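Local coordinates for KLLA0E02245p (Kluyveromyces lactis, PDB 4GPS), which removes NAD caps and other 5' caps from RNA and degrades RNA from the 5' end, using a divalent metal cation, at residues His90-Ile95 with Leu260-Val265; Leu198-Thr203 with Ile210-Asp215; Gly267-Glu272 with Trp376-Phe381; Pro110-Glu115 with Ser283-Thr288. All blocks are in the same frame, centred on the assembly; numbering follows the deposited sequence.

How the contacts relate
All four contacts lie within the PD-(D/E)XK nuclease region. Contact 2, a local hairpin, falls within the sequence intervals spanned by contacts 1 and 4; contact 1 closes before contact 3 opens, and contact 4 alternates its segments with both. Contacts 1 and 3 share strand 259-268, which is followed in the chain by strand 273-285, its antiparallel neighbour, used by contact 4. Contacts 1 and 4, centres about 16 Å apart, touch through Tyr261 CB and Pro110 CD (3.6 Å), near metal and substrate residues. Contacts 2 and 3, centres about 17 Å apart, lie away from those sites. Distant parts of the chain are thus gathered into one strand system, reaching from the metal site to the far side of the chain.

Contact 1: His90-Ile95 with Leu260-Val265; sequences HNCSYI and LYYSIV
Cys92, Tyr94, Leu260 and Tyr262 form the apolar centre on one face of two antiparallel strands. Tyr94 CB lies at the edge of the Tyr262 ring, 4.2 Å from CE2, and Cys92 SG rests 4.3 Å from Tyr262 CB; Ile159 of helix 156-167 packs on both tyrosines. His90 and Ile264 extend this face, CB to CB. Between the strands, Cys92 and Tyr262 exchange backbone bonds of 2.9 Å each (Cys92 N to Tyr262 O, Tyr262 N to Cys92 O), and Tyr94 pairs likewise with Leu260. The other face is polar. With chi1 at -176°, Tyr261 carries its ring across the Asn91 side chain at a slant, its plane 30° from the amide; Tyr261 OH comes 3.2 Å from Asn91 CB but bonds to Tyr291 OH, while the Asn91 amide is held by Ser107 and Glu88. Ser93 CB meets the Tyr261 ring at its edge. Were Tyr261 an alanine, Tyr291 would probably be left without its hydroxyl partner and a gap would open beside Asn91 and Ser93. The chemistry implies a strand pair apolar toward the helix and tied, on its buried polar face, to neighbouring loops and strands.

Contact 2: Leu198-Thr203 with Ile210-Asp215; sequences LSLLMT and ILISVD
Met202 sits between Ile210 and Ile212 on one face of a beta hairpin, strands 198-204 and 210-213, whose axes approach to 4.5 Å. The hairpin belongs to the strand system of the nuclease fold: strand 399-404 pairs with its first strand and strand 176-181 with its second. Met202 and Ile212 run abreast off the same face, with Met202 CG 4.1 Å from Ile212 CG1. Beyond CG the methionine bends at chi3 (44°), which carries its terminal methyl across to the neighbouring isoleucine, CE lying 3.7 Å from Ile210 CG2. The methionine chain thus fills the groove between the two isoleucine side chains, and Phe178 of strand 176-181 packs on both Met202 and Ile210. Farther along, Leu200 CD1 reaches the other branch of Ile212, 4.1 Å from CG2, so that Ile212 is the bump gripped by Met202 through CG1 and by Leu200 through CG2. Leu200 also packs on His184 and Ile188 of helix 182-190.

The other face is more polar, with Ser213 and Thr203 beside Leu201 and Leu211. Leu201 lays its CB against the hydroxyl of Ser213 and sends CD1 toward the backbone of Val214. Between the strands, Leu201 with Ser213 and Thr203 with Leu211 are hydrogen-bonded pairs, each joined by two backbone bonds. A water bridges Thr203 OG1 and Ser213 OG, while Thr203 OG1 also bonds to Thr399. That water donates a 2.9 Å hydrogen bond to Leu211 O, which also accepts the 2.8 Å bond from Thr203 N.

Contact 3: Gly267-Glu272 with Trp376-Phe381; sequences GSLNDE and WFQHIF
Leu269 places its CD2 methyl over one face of the Phe377 ring, offset toward the rim; the methyl is modelled too close to the ring, so the exact fit is doubtful. A chi1 of 175° swings the Phe377 ring away from its own backbone N and out toward the leucine. The same methyl meets the Phe381 side chain, 3.9 Å from CG, approaching that ring obliquely, while Phe377 O lies in the plane of the Phe381 ring at its edge. Phe178 adds an edge-to-face partner to Phe381, and Ile185 and Ile188 of helix 182-190 pack on it as well. These residues join the turn after strand 259-268, which leads into strand 273-285, to the long helix 370-393; the leucine side chain lies between the turn and the helix, with Leu83 also against it. Its other methyl, CD1, lies alongside the Gln378 amide, 3.5 Å from NE2. Gln378 bends at chi2 (-62°) and runs antiparallel to the leucine side chain, which brings its amide to the backbone: Gln378 NE2 donates to Leu269 O at 3.0 Å, with an angle of 156° at the hydrogen. The acceptor lies in the plane of the amide. Farther round the turn, Glu272 forms a salt bridge with Lys385 of the same helix.

Contact 4: Pro110-Glu115 with Ser283-Thr288; sequences PRLRPE and SINTLT
Leu112 points into the segment 283-288, with CG anti to the backbone N (chi1 -176°), and its two methyls divide between neighbours there. CD1 comes 3.6 Å from Ser283 OG, whereas CD2 leans across Asn285, 4.2 Å from both CB and ND2. Thr292 and Ile294 of strand 290-297 pack on the same leucine; Ile294 is a residue of the divalent-metal site, as is Asp282, the residue just before Ser283. Ser283 OG is bonded to Thr292 O.

The ring atom Pro110 CD touches Ile284 CD1 at 3.9 Å, the two side chains set at a slant. Arg111 runs at about a right angle to Thr286, whose CG2 methyl sits over one face of the guanidinium, 3.4 Å from NH1 and offset toward the rim; a bend at chi3 (62°) turns the group there. A long, weak ion pair links Arg111 NE to Glu248.

The backbones are joined by a single bridge, at Arg111 and Ile284, which adds the loop before helix 114-122 to the end of strand 273-285. Ile284 N donates to Pro110 O, and Leu112 N to Ile284 O, both at 2.8 Å.

After Asn285 the chain leaves the strand through an Asx motif: Asn285 OD1 accepts from Thr288 N at 3.2 Å, the donor standing above the carbonyl plane, and weakly from Leu287 N. With an alanine at Asn285 the acceptor OD1 is gone, and the turn carrying the backbone NH groups of Leu287 and Thr288 would probably be less firmly held. Cys117 of helix 114-122 packs against Asn285, Thr286 and Leu287.

Contact 1: His90-Ile95 with Leu260-Val265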
loop_
_atom_site.group_PDB
_atom_site.type_symbol
_atom_site.label_atom_id
_atom_site.label_comp_id
_atom_site.label_asym_id
_atom_site.label_seq_id
_atom_site.Cartn_x
_atom_site.Cartn_y
_atom_site.Cartn_z
ATOM N N HIS A 90 16.574 -2.030 0.766
ATOM C CA HIS A 90 17.194 -0.767 1.207
ATOM C C HIS A 90 16.136 -0.044 2.032
ATOM O O HIS A 90 14.959 -0.401 1.979
ATOM C CB HIS A 90 17.534 0.144 0.023
ATOM C CG HIS A 90 18.693 -0.319 -0.797
ATOM N ND1 HIS A 90 19.999 -0.185 -0.379
ATOM C CD2 HIS A 90 18.743 -0.919 -2.012
ATOM C CE1 HIS A 90 20.804 -0.680 -1.303
ATOM N NE2 HIS A 90 20.067 -1.131 -2.303
ATOM N N ASN A 91 16.565 0.943 2.809
ATOM C CA ASN A 91 15.648 1.776 3.533
ATOM C C ASN A 91 16.340 3.117 3.635
ATOM O O ASN A 91 17.538 3.200 3.408
ATOM C CB ASN A 91 15.297 1.207 4.905
ATOM C CG ASN A 91 16.484 1.027 5.776
ATOM O OD1 ASN A 91 17.140 1.993 6.163
ATOM N ND2 ASN A 91 16.775 -0.220 6.110
ATOM N N CYS A 92 15.587 4.180 3.901
ATOM C CA CYS A 92 16.206 5.482 4.025
ATOM C C CYS A 92 15.294 6.484 4.674
ATOM O O CYS A 92 14.075 6.393 4.561
ATOM C CB CYS A 92 16.640 6.024 2.669
ATOM S SG CYS A 92 15.288 6.349 1.556
ATOM N N SER A 93 15.898 7.418 5.393
ATOM C CA SER A 93 15.133 8.467 6.022
ATOM C C SER A 93 15.449 9.732 5.228
ATOM O O SER A 93 16.587 9.980 4.808
ATOM C CB SER A 93 15.481 8.606 7.507
ATOM O OG SER A 93 16.862 8.509 7.721
ATOM N N TYR A 94 14.407 10.493 4.967
ATOM C CA TYR A 94 14.542 11.691 4.197
ATOM C C TYR A 94 14.275 12.881 5.114
ATOM O O TYR A 94 13.138 13.087 5.541
ATOM C CB TYR A 94 13.545 11.613 3.028
ATOM C CG TYR A 94 13.318 12.908 2.282
ATOM C CD1 TYR A 94 14.343 13.848 2.136
ATOM C CD2 TYR A 94 12.088 13.178 1.682
ATOM C CE1 TYR A 94 14.152 15.014 1.420
ATOM C CE2 TYR A 94 11.889 14.339 0.957
ATOM C CZ TYR A 94 12.928 15.248 0.829
ATOM O OH TYR A 94 12.751 16.371 0.066
ATOM N N ILE A 95 15.328 13.634 5.438
ATOM C CA ILE A 95 15.201 14.824 6.303
ATOM C C ILE A 95 14.836 15.957 5.337
ATOM O O ILE A 95 15.697 16.441 4.608
ATOM C CB ILE A 95 16.557 15.184 7.009
ATOM C CG1 ILE A 95 17.487 13.958 7.059
ATOM C CG2 ILE A 95 16.283 15.731 8.420
ATOM C CD1 ILE A 95 16.960 12.806 7.892
ATOM N N LEU A 260 10.794 11.713 6.955
ATOM C CA LEU A 260 10.032 10.569 6.464
ATOM C C LEU A 260 10.921 9.326 6.353
ATOM O O LEU A 260 12.134 9.423 6.140
ATOM C CB LEU A 260 9.425 10.912 5.106
ATOM C CG LEU A 260 8.459 12.100 5.180
ATOM C CD1 LEU A 260 8.257 12.696 3.812
ATOM C CD2 LEU A 260 7.138 11.646 5.791
ATOM N N TYR A 261 10.323 8.156 6.502
ATOM C CA TYR A 261 11.090 6.923 6.426
ATOM C C TYR A 261 10.504 5.963 5.369
ATOM O O TYR A 261 9.294 5.756 5.290
ATOM C CB TYR A 261 11.133 6.265 7.801
ATOM C CG TYR A 261 11.986 5.025 7.844
ATOM C CD1 TYR A 261 13.373 5.102 8.010
ATOM C CD2 TYR A 261 11.407 3.761 7.697
ATOM C CE1 TYR A 261 14.152 3.954 8.029
ATOM C CE2 TYR A 261 12.176 2.611 7.715
ATOM C CZ TYR A 261 13.538 2.707 7.878
ATOM O OH TYR A 261 14.273 1.552 7.865
ATOM N N TYR A 262 11.377 5.383 4.553
ATOM C CA TYR A 262 10.952 4.508 3.478
ATOM C C TYR A 262 11.666 3.161 3.438
ATOM O O TYR A 262 12.892 3.057 3.643
ATOM C CB TYR A 262 11.202 5.190 2.145
ATOM C CG TYR A 262 10.508 6.499 1.947
ATOM C CD1 TYR A 262 9.147 6.555 1.609
ATOM C CD2 TYR A 262 11.219 7.695 2.037
ATOM C CE1 TYR A 262 8.513 7.774 1.350
ATOM C CE2 TYR A 262 10.601 8.923 1.781
ATOM C CZ TYR A 262 9.248 8.952 1.431
ATOM O OH TYR A 262 8.666 10.150 1.105
ATOM N N SER A 263 10.891 2.128 3.136
ATOM C CA SER A 263 11.430 0.793 3.013
ATOM C C SER A 263 11.308 0.487 1.533
ATOM O O SER A 263 10.263 0.709 0.943
ATOM C CB SER A 263 10.592 -0.193 3.814
ATOM O OG SER A 263 10.987 -1.538 3.585
ATOM N N ILE A 264 12.388 0.022 0.922
ATOM C CA ILE A 264 12.350 -0.323 -0.478
ATOM C C ILE A 264 12.323 -1.842 -0.507
ATOM O O ILE A 264 13.272 -2.473 -0.050
ATOM C CB ILE A 264 13.570 0.203 -1.229
ATOM C CG1 ILE A 264 13.419 1.688 -1.584
ATOM C CG2 ILE A 264 13.591 -0.427 -2.602
ATOM C CD1 ILE A 264 13.111 2.602 -0.528
ATOM N N VAL A 265 11.235 -2.431 -1.017
ATOM C CA VAL A 265 11.125 -3.889 -1.051
ATOM C C VAL A 265 11.095 -4.483 -2.460
ATOM O O VAL A 265 10.683 -3.823 -3.419
ATOM C CB VAL A 265 9.878 -4.395 -0.248
ATOM C CG1 VAL A 265 9.914 -3.858 1.237
ATOM C CG2 VAL A 265 8.632 -3.973 -0.933
#

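Contact 2: Leu198-Thr203 with Ile210-Asp215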
loop_
_atom_site.group_PDB
_atom_site.type_symbol
_atom_site.label_atom_id
_atom_site.label_comp_id
_atom_site.label_asym_id
_atom_site.label_seq_id
_atom_site.Cartn_x
_atom_site.Cartn_y
_atom_site.Cartn_z
ATOM N N LEU A 198 -9.031 4.491 -12.733
ATOM C CA LEU A 198 -7.614 4.640 -12.421
ATOM C C LEU A 198 -6.920 5.237 -13.641
ATOM O O LEU A 198 -7.212 4.851 -14.785
ATOM C CB LEU A 198 -6.965 3.269 -12.119
ATOM C CG LEU A 198 -5.427 3.244 -11.979
ATOM C CD1 LEU A 198 -5.022 4.291 -10.929
ATOM C CD2 LEU A 198 -4.924 1.896 -11.533
ATOM N N SER A 199 -5.992 6.153 -13.394
ATOM C CA SER A 199 -5.238 6.769 -14.458
ATOM C C SER A 199 -3.800 6.913 -13.952
ATOM O O SER A 199 -3.555 7.491 -12.887
ATOM C CB SER A 199 -5.850 8.136 -14.774
ATOM O OG SER A 199 -5.149 8.774 -15.809
ATOM N N LEU A 200 -2.846 6.399 -14.716
ATOM C CA LEU A 200 -1.460 6.457 -14.286
ATOM C C LEU A 200 -0.556 6.586 -15.500
ATOM O O LEU A 200 -1.027 6.510 -16.629
ATOM C CB LEU A 200 -1.088 5.158 -13.512
ATOM C CG LEU A 200 -1.696 4.861 -12.130
ATOM C CD1 LEU A 200 -1.339 3.459 -11.623
ATOM C CD2 LEU A 200 -1.188 5.888 -11.180
ATOM N N LEU A 201 0.744 6.767 -15.251
ATOM C CA LEU A 201 1.766 6.846 -16.290
ATOM C C LEU A 201 2.711 5.690 -16.057
ATOM O O LEU A 201 3.086 5.397 -14.918
ATOM C CB LEU A 201 2.558 8.146 -16.202
ATOM C CG LEU A 201 1.796 9.431 -16.509
ATOM C CD1 LEU A 201 2.825 10.543 -16.682
ATOM C CD2 LEU A 201 0.951 9.285 -17.789
ATOM N N MET A 202 3.088 5.023 -17.133
ATOM C CA MET A 202 3.981 3.892 -17.019
ATOM C C MET A 202 4.983 4.044 -18.119
ATOM O O MET A 202 4.623 4.101 -19.302
ATOM C CB MET A 202 3.196 2.583 -17.126
ATOM C CG MET A 202 2.279 2.407 -15.930
ATOM S SD MET A 202 1.429 0.834 -15.710
ATOM C CE MET A 202 2.678 -0.211 -16.029
ATOM N N THR A 203 6.244 4.151 -17.706
ATOM C CA THR A 203 7.344 4.350 -18.622
ATOM C C THR A 203 8.189 3.104 -18.844
ATOM O O THR A 203 8.726 2.540 -17.894
ATOM C CB THR A 203 8.295 5.492 -18.117
ATOM O OG1 THR A 203 7.567 6.729 -18.027
ATOM C CG2 THR A 203 9.477 5.664 -19.079
ATOM N N ILE A 210 9.871 -1.306 -16.074
ATOM C CA ILE A 210 8.827 -0.291 -16.150
ATOM C C ILE A 210 8.655 0.562 -14.890
ATOM O O ILE A 210 8.485 0.052 -13.779
ATOM C CB ILE A 210 7.476 -0.963 -16.489
ATOM C CG1 ILE A 210 7.589 -1.699 -17.828
ATOM C CG2 ILE A 210 6.368 0.077 -16.552
ATOM C CD1 ILE A 210 6.486 -2.682 -18.116
ATOM N N LEU A 211 8.671 1.876 -15.082
ATOM C CA LEU A 211 8.506 2.804 -13.982
ATOM C C LEU A 211 7.083 3.313 -13.960
ATOM O O LEU A 211 6.604 3.829 -14.956
ATOM C CB LEU A 211 9.452 3.994 -14.155
ATOM C CG LEU A 211 9.326 5.103 -13.112
ATOM C CD1 LEU A 211 9.617 4.551 -11.734
ATOM C CD2 LEU A 211 10.310 6.220 -13.443
ATOM N N ILE A 212 6.405 3.165 -12.830
ATOM C CA ILE A 212 5.031 3.654 -12.686
ATOM C C ILE A 212 5.069 5.004 -11.973
ATOM O O ILE A 212 5.862 5.187 -11.041
ATOM C CB ILE A 212 4.177 2.695 -11.821
ATOM C CG1 ILE A 212 4.156 1.306 -12.449
ATOM C CG2 ILE A 212 2.759 3.242 -11.675
ATOM C CD1 ILE A 212 3.253 0.322 -11.748
ATOM N N SER A 213 4.230 5.940 -12.414
ATOM C CA SER A 213 4.122 7.271 -11.791
ATOM C C SER A 213 2.754 7.903 -12.126
ATOM O O SER A 213 1.925 7.258 -12.744
ATOM C CB SER A 213 5.265 8.186 -12.247
ATOM O OG SER A 213 5.262 8.366 -13.654
ATOM N N VAL A 214 2.503 9.136 -11.708
ATOM C CA VAL A 214 1.220 9.775 -11.997
ATOM C C VAL A 214 1.342 11.151 -12.599
ATOM O O VAL A 214 2.440 11.683 -12.706
ATOM C CB VAL A 214 0.376 9.994 -10.733
ATOM C CG1 VAL A 214 -0.670 8.915 -10.601
ATOM C CG2 VAL A 214 1.287 10.078 -9.518
ATOM N N ASP A 215 0.172 11.716 -12.931
ATOM C CA ASP A 215 -0.013 13.070 -13.488
ATOM C C ASP A 215 0.294 13.194 -14.981
ATOM O O ASP A 215 -0.026 14.209 -15.611
ATOM C CB ASP A 215 0.832 14.098 -12.714
ATOM C CG ASP A 215 0.077 15.390 -12.415
ATOM O OD1 ASP A 215 -0.680 15.890 -13.288
ATOM O OD2 ASP A 215 0.268 15.919 -11.298
HETATM O O HOH W 1 6.081 6.618 -15.660
#

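Contact 3: Gly267-Glu272 with Trp376-Phe381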
loop_
_atom_site.group_PDB
_atom_site.type_symbol
_atom_site.label_atom_id
_atom_site.label_comp_id
_atom_site.label_asym_id
_atom_site.label_seq_id
_atom_site.Cartn_x
_atom_site.Cartn_y
_atom_site.Cartn_z
ATOM N N GLY A 267 10.081 -8.106 -4.710
ATOM C CA GLY A 267 9.321 -9.322 -4.630
ATOM C C GLY A 267 8.970 -9.826 -5.996
ATOM O O GLY A 267 8.986 -9.088 -6.979
ATOM N N SER A 268 8.629 -11.104 -6.045
ATOM C CA SER A 268 8.303 -11.749 -7.302
ATOM C C SER A 268 6.797 -11.892 -7.397
ATOM O O SER A 268 6.126 -12.267 -6.428
ATOM C CB SER A 268 8.982 -13.121 -7.358
ATOM O OG SER A 268 8.814 -13.702 -8.622
ATOM N N LEU A 269 6.267 -11.567 -8.563
ATOM C CA LEU A 269 4.849 -11.662 -8.793
ATOM C C LEU A 269 4.578 -12.813 -9.764
ATOM O O LEU A 269 3.586 -13.549 -9.623
ATOM C CB LEU A 269 4.368 -10.307 -9.337
ATOM C CG LEU A 269 3.277 -9.922 -10.341
ATOM C CD1 LEU A 269 2.333 -11.021 -10.705
ATOM C CD2 LEU A 269 2.523 -8.777 -9.740
ATOM N N ASN A 270 5.514 -12.980 -10.697
ATOM C CA ASN A 270 5.462 -13.964 -11.781
ATOM C C ASN A 270 6.776 -14.594 -12.099
ATOM O O ASN A 270 7.813 -14.198 -11.612
ATOM C CB ASN A 270 5.097 -13.284 -13.106
ATOM C CG ASN A 270 3.710 -13.457 -13.432
ATOM O OD1 ASN A 270 2.968 -14.031 -12.637
ATOM N ND2 ASN A 270 3.303 -12.978 -14.586
ATOM N N ASP A 271 6.708 -15.521 -13.035
ATOM C CA ASP A 271 7.900 -16.139 -13.534
ATOM C C ASP A 271 8.472 -15.133 -14.529
ATOM O O ASP A 271 9.586 -15.291 -15.002
ATOM C CB ASP A 271 7.549 -17.450 -14.223
ATOM C CG ASP A 271 7.605 -18.630 -13.272
ATOM O OD1 ASP A 271 7.086 -19.709 -13.639
ATOM O OD2 ASP A 271 8.182 -18.483 -12.163
ATOM N N GLU A 272 7.707 -14.082 -14.835
ATOM C CA GLU A 272 8.178 -13.074 -15.786
ATOM C C GLU A 272 8.239 -11.660 -15.187
ATOM O O GLU A 272 8.859 -10.754 -15.759
ATOM C CB GLU A 272 7.250 -13.038 -17.004
ATOM C CG GLU A 272 7.205 -14.304 -17.843
ATOM C CD GLU A 272 6.055 -14.295 -18.841
ATOM O OE1 GLU A 272 5.738 -13.222 -19.402
ATOM O OE2 GLU A 272 5.462 -15.370 -19.078
ATOM N N TRP A 376 -6.878 -10.773 -9.603
ATOM C CA TRP A 376 -6.868 -9.573 -10.432
ATOM C C TRP A 376 -5.424 -9.058 -10.573
ATOM O O TRP A 376 -4.987 -8.678 -11.667
ATOM C CB TRP A 376 -7.715 -8.489 -9.783
ATOM C CG TRP A 376 -7.486 -7.142 -10.387
ATOM C CD1 TRP A 376 -6.869 -6.081 -9.796
ATOM C CD2 TRP A 376 -7.865 -6.702 -11.710
ATOM N NE1 TRP A 376 -6.839 -5.015 -10.656
ATOM C CE2 TRP A 376 -7.439 -5.364 -11.837
ATOM C CE3 TRP A 376 -8.518 -7.315 -12.796
ATOM C CZ2 TRP A 376 -7.648 -4.614 -13.010
ATOM C CZ3 TRP A 376 -8.720 -6.572 -13.956
ATOM C CH2 TRP A 376 -8.284 -5.234 -14.052
ATOM N N PHE A 377 -4.720 -9.036 -9.435
ATOM C CA PHE A 377 -3.334 -8.613 -9.348
ATOM C C PHE A 377 -2.468 -9.369 -10.372
ATOM O O PHE A 377 -1.737 -8.753 -11.151
ATOM C CB PHE A 377 -2.816 -8.883 -7.928
ATOM C CG PHE A 377 -1.361 -8.593 -7.741
ATOM C CD1 PHE A 377 -0.529 -9.536 -7.164
ATOM C CD2 PHE A 377 -0.844 -7.329 -8.027
ATOM C CE1 PHE A 377 0.795 -9.216 -6.848
ATOM C CE2 PHE A 377 0.471 -6.997 -7.721
ATOM C CZ PHE A 377 1.289 -7.938 -7.124
ATOM N N GLN A 378 -2.548 -10.700 -10.327
ATOM C CA GLN A 378 -1.819 -11.595 -11.228
ATOM C C GLN A 378 -2.175 -11.302 -12.666
ATOM O O GLN A 378 -1.295 -11.339 -13.535
ATOM C CB GLN A 378 -2.181 -13.064 -10.952
ATOM C CG GLN A 378 -1.507 -13.672 -9.708
ATOM C CD GLN A 378 0.019 -13.697 -9.831
ATOM O OE1 GLN A 378 0.554 -14.022 -10.897
ATOM N NE2 GLN A 378 0.721 -13.368 -8.741
ATOM N N HIS A 379 -3.460 -11.014 -12.907
ATOM C CA HIS A 379 -3.947 -10.738 -14.261
ATOM C C HIS A 379 -3.484 -9.446 -14.933
ATOM O O HIS A 379 -2.762 -9.535 -15.930
ATOM C CB HIS A 379 -5.486 -10.785 -14.328
ATOM C CG HIS A 379 -6.030 -10.619 -15.718
ATOM N ND1 HIS A 379 -6.052 -11.644 -16.639
ATOM C CD2 HIS A 379 -6.541 -9.537 -16.355
ATOM C CE1 HIS A 379 -6.553 -11.203 -17.782
ATOM N NE2 HIS A 379 -6.859 -9.929 -17.636
ATOM N N ILE A 380 -3.880 -8.267 -14.429
ATOM C CA ILE A 380 -3.493 -7.011 -15.105
ATOM C C ILE A 380 -2.029 -6.793 -15.141
ATOM O O ILE A 380 -1.561 -6.139 -16.061
ATOM C CB ILE A 380 -4.047 -5.659 -14.508
ATOM C CG1 ILE A 380 -4.568 -5.890 -13.119
ATOM C CG2 ILE A 380 -4.978 -4.948 -15.502
ATOM C CD1 ILE A 380 -3.472 -5.795 -12.158
ATOM N N PHE A 381 -1.280 -7.282 -14.154
ATOM C CA PHE A 381 0.140 -7.037 -14.295
ATOM C C PHE A 381 0.740 -7.771 -15.487
ATOM O O PHE A 381 1.604 -7.233 -16.159
ATOM C CB PHE A 381 0.890 -7.290 -12.989
ATOM C CG PHE A 381 0.943 -6.080 -12.114
ATOM C CD1 PHE A 381 1.892 -5.097 -12.334
ATOM C CD2 PHE A 381 0.006 -5.895 -11.095
ATOM C CE1 PHE A 381 1.915 -3.942 -11.544
ATOM C CE2 PHE A 381 0.017 -4.763 -10.317
ATOM C CZ PHE A 381 0.973 -3.776 -10.534
#

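Contact 4: Pro110-Glu115 with Ser283-Thr288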
loop_
_atom_site.group_PDB
_atom_site.type_symbol
_atom_site.label_atom_id
_atom_site.label_comp_id
_atom_site.label_asym_id
_atom_site.label_seq_id
_atom_site.Cartn_x
_atom_site.Cartn_y
_atom_site.Cartn_z
ATOM N N PRO A 110 11.729 5.569 12.696
ATOM C CA PRO A 110 10.781 6.155 13.659
ATOM C C PRO A 110 10.389 5.059 14.665
ATOM O O PRO A 110 9.960 3.962 14.280
ATOM C CB PRO A 110 9.586 6.593 12.787
ATOM C CG PRO A 110 10.156 6.690 11.420
ATOM C CD PRO A 110 11.151 5.527 11.347
ATOM N N ARG A 111 10.533 5.354 15.950
ATOM C CA ARG A 111 10.213 4.375 16.962
ATOM C C ARG A 111 8.794 4.507 17.472
ATOM O O ARG A 111 8.333 5.587 17.785
ATOM C CB ARG A 111 11.204 4.494 18.139
ATOM C CG ARG A 111 12.669 4.260 17.750
ATOM C CD ARG A 111 13.664 4.898 18.750
ATOM N NE ARG A 111 13.541 4.330 20.095
ATOM C CZ ARG A 111 14.086 3.184 20.505
ATOM N NH1 ARG A 111 14.826 2.437 19.689
ATOM N NH2 ARG A 111 13.869 2.770 21.747
ATOM N N LEU A 112 8.094 3.391 17.520
ATOM C CA LEU A 112 6.752 3.362 18.072
ATOM C C LEU A 112 7.026 3.501 19.576
ATOM O O LEU A 112 7.915 2.814 20.121
ATOM C CB LEU A 112 6.108 2.004 17.786
ATOM C CG LEU A 112 4.660 1.827 18.221
ATOM C CD1 LEU A 112 3.738 2.741 17.381
ATOM C CD2 LEU A 112 4.265 0.365 18.063
ATOM N N ARG A 113 6.294 4.378 20.247
ATOM C CA ARG A 113 6.497 4.589 21.681
ATOM C C ARG A 113 6.567 3.307 22.492
ATOM O O ARG A 113 5.805 2.378 22.258
ATOM C CB ARG A 113 5.404 5.471 22.223
ATOM C CG ARG A 113 5.609 6.892 21.824
ATOM C CD ARG A 113 5.671 7.725 23.050
ATOM N NE ARG A 113 4.589 8.687 23.048
ATOM C CZ ARG A 113 3.995 9.105 24.152
ATOM N NH1 ARG A 113 4.401 8.627 25.315
ATOM N NH2 ARG A 113 2.996 9.980 24.088
ATOM N N PRO A 114 7.487 3.237 23.464
ATOM C CA PRO A 114 7.589 2.004 24.266
ATOM C C PRO A 114 6.338 1.610 25.082
ATOM O O PRO A 114 6.011 0.427 25.196
ATOM C CB PRO A 114 8.848 2.239 25.120
ATOM C CG PRO A 114 8.968 3.742 25.186
ATOM C CD PRO A 114 8.542 4.206 23.818
ATOM N N GLU A 115 5.633 2.598 25.623
ATOM C CA GLU A 115 4.413 2.324 26.380
ATOM C C GLU A 115 3.437 1.617 25.442
ATOM O O GLU A 115 2.714 0.709 25.859
ATOM C CB GLU A 115 3.775 3.627 26.897
ATOM C CG GLU A 115 4.709 4.475 27.726
ATOM C CD GLU A 115 5.534 5.441 26.887
ATOM O OE1 GLU A 115 5.982 5.069 25.782
ATOM O OE2 GLU A 115 5.744 6.583 27.344
ATOM N N SER A 283 6.438 3.555 11.546
ATOM C CA SER A 283 7.254 3.284 12.712
ATOM C C SER A 283 7.674 1.858 12.818
ATOM O O SER A 283 7.225 1.001 12.048
ATOM C CB SER A 283 6.446 3.586 13.969
ATOM O OG SER A 283 5.414 2.603 14.148
ATOM N N ILE A 284 8.535 1.608 13.802
ATOM C CA ILE A 284 8.980 0.252 14.109
ATOM C C ILE A 284 8.593 -0.030 15.548
ATOM O O ILE A 284 8.679 0.854 16.403
ATOM C CB ILE A 284 10.496 0.043 14.071
ATOM C CG1 ILE A 284 11.043 0.291 12.671
ATOM C CG2 ILE A 284 10.804 -1.413 14.423
ATOM C CD1 ILE A 284 11.295 1.749 12.363
ATOM N N ASN A 285 8.128 -1.249 15.792
ATOM C CA ASN A 285 7.804 -1.697 17.136
ATOM C C ASN A 285 9.172 -2.222 17.618
ATOM O O ASN A 285 9.640 -3.291 17.170
ATOM C CB ASN A 285 6.792 -2.842 17.091
ATOM C CG ASN A 285 6.487 -3.386 18.462
ATOM O OD1 ASN A 285 7.387 -3.561 19.298
ATOM N ND2 ASN A 285 5.217 -3.659 18.711
ATOM N N THR A 286 9.833 -1.465 18.491
ATOM C CA THR A 286 11.159 -1.857 18.971
ATOM C C THR A 286 11.254 -3.207 19.726
ATOM O O THR A 286 12.301 -3.864 19.712
ATOM C CB THR A 286 11.731 -0.741 19.817
ATOM O OG1 THR A 286 10.722 -0.298 20.732
ATOM C CG2 THR A 286 12.165 0.427 18.930
ATOM N N LEU A 287 10.171 -3.631 20.376
ATOM C CA LEU A 287 10.175 -4.912 21.070
ATOM C C LEU A 287 10.146 -6.088 20.081
ATOM O O LEU A 287 10.726 -7.148 20.330
ATOM C CB LEU A 287 8.952 -5.058 21.987
ATOM C CG LEU A 287 8.674 -4.078 23.125
ATOM C CD1 LEU A 287 7.491 -4.614 23.951
ATOM C CD2 LEU A 287 9.922 -3.920 23.991
ATOM N N THR A 288 9.481 -5.905 18.948
ATOM C CA THR A 288 9.341 -6.997 18.006
ATOM C C THR A 288 10.113 -6.797 16.715
ATOM O O THR A 288 10.102 -7.671 15.843
ATOM C CB THR A 288 7.827 -7.216 17.694
ATOM O OG1 THR A 288 7.305 -6.071 17.000
ATOM C CG2 THR A 288 7.009 -7.394 19.015
#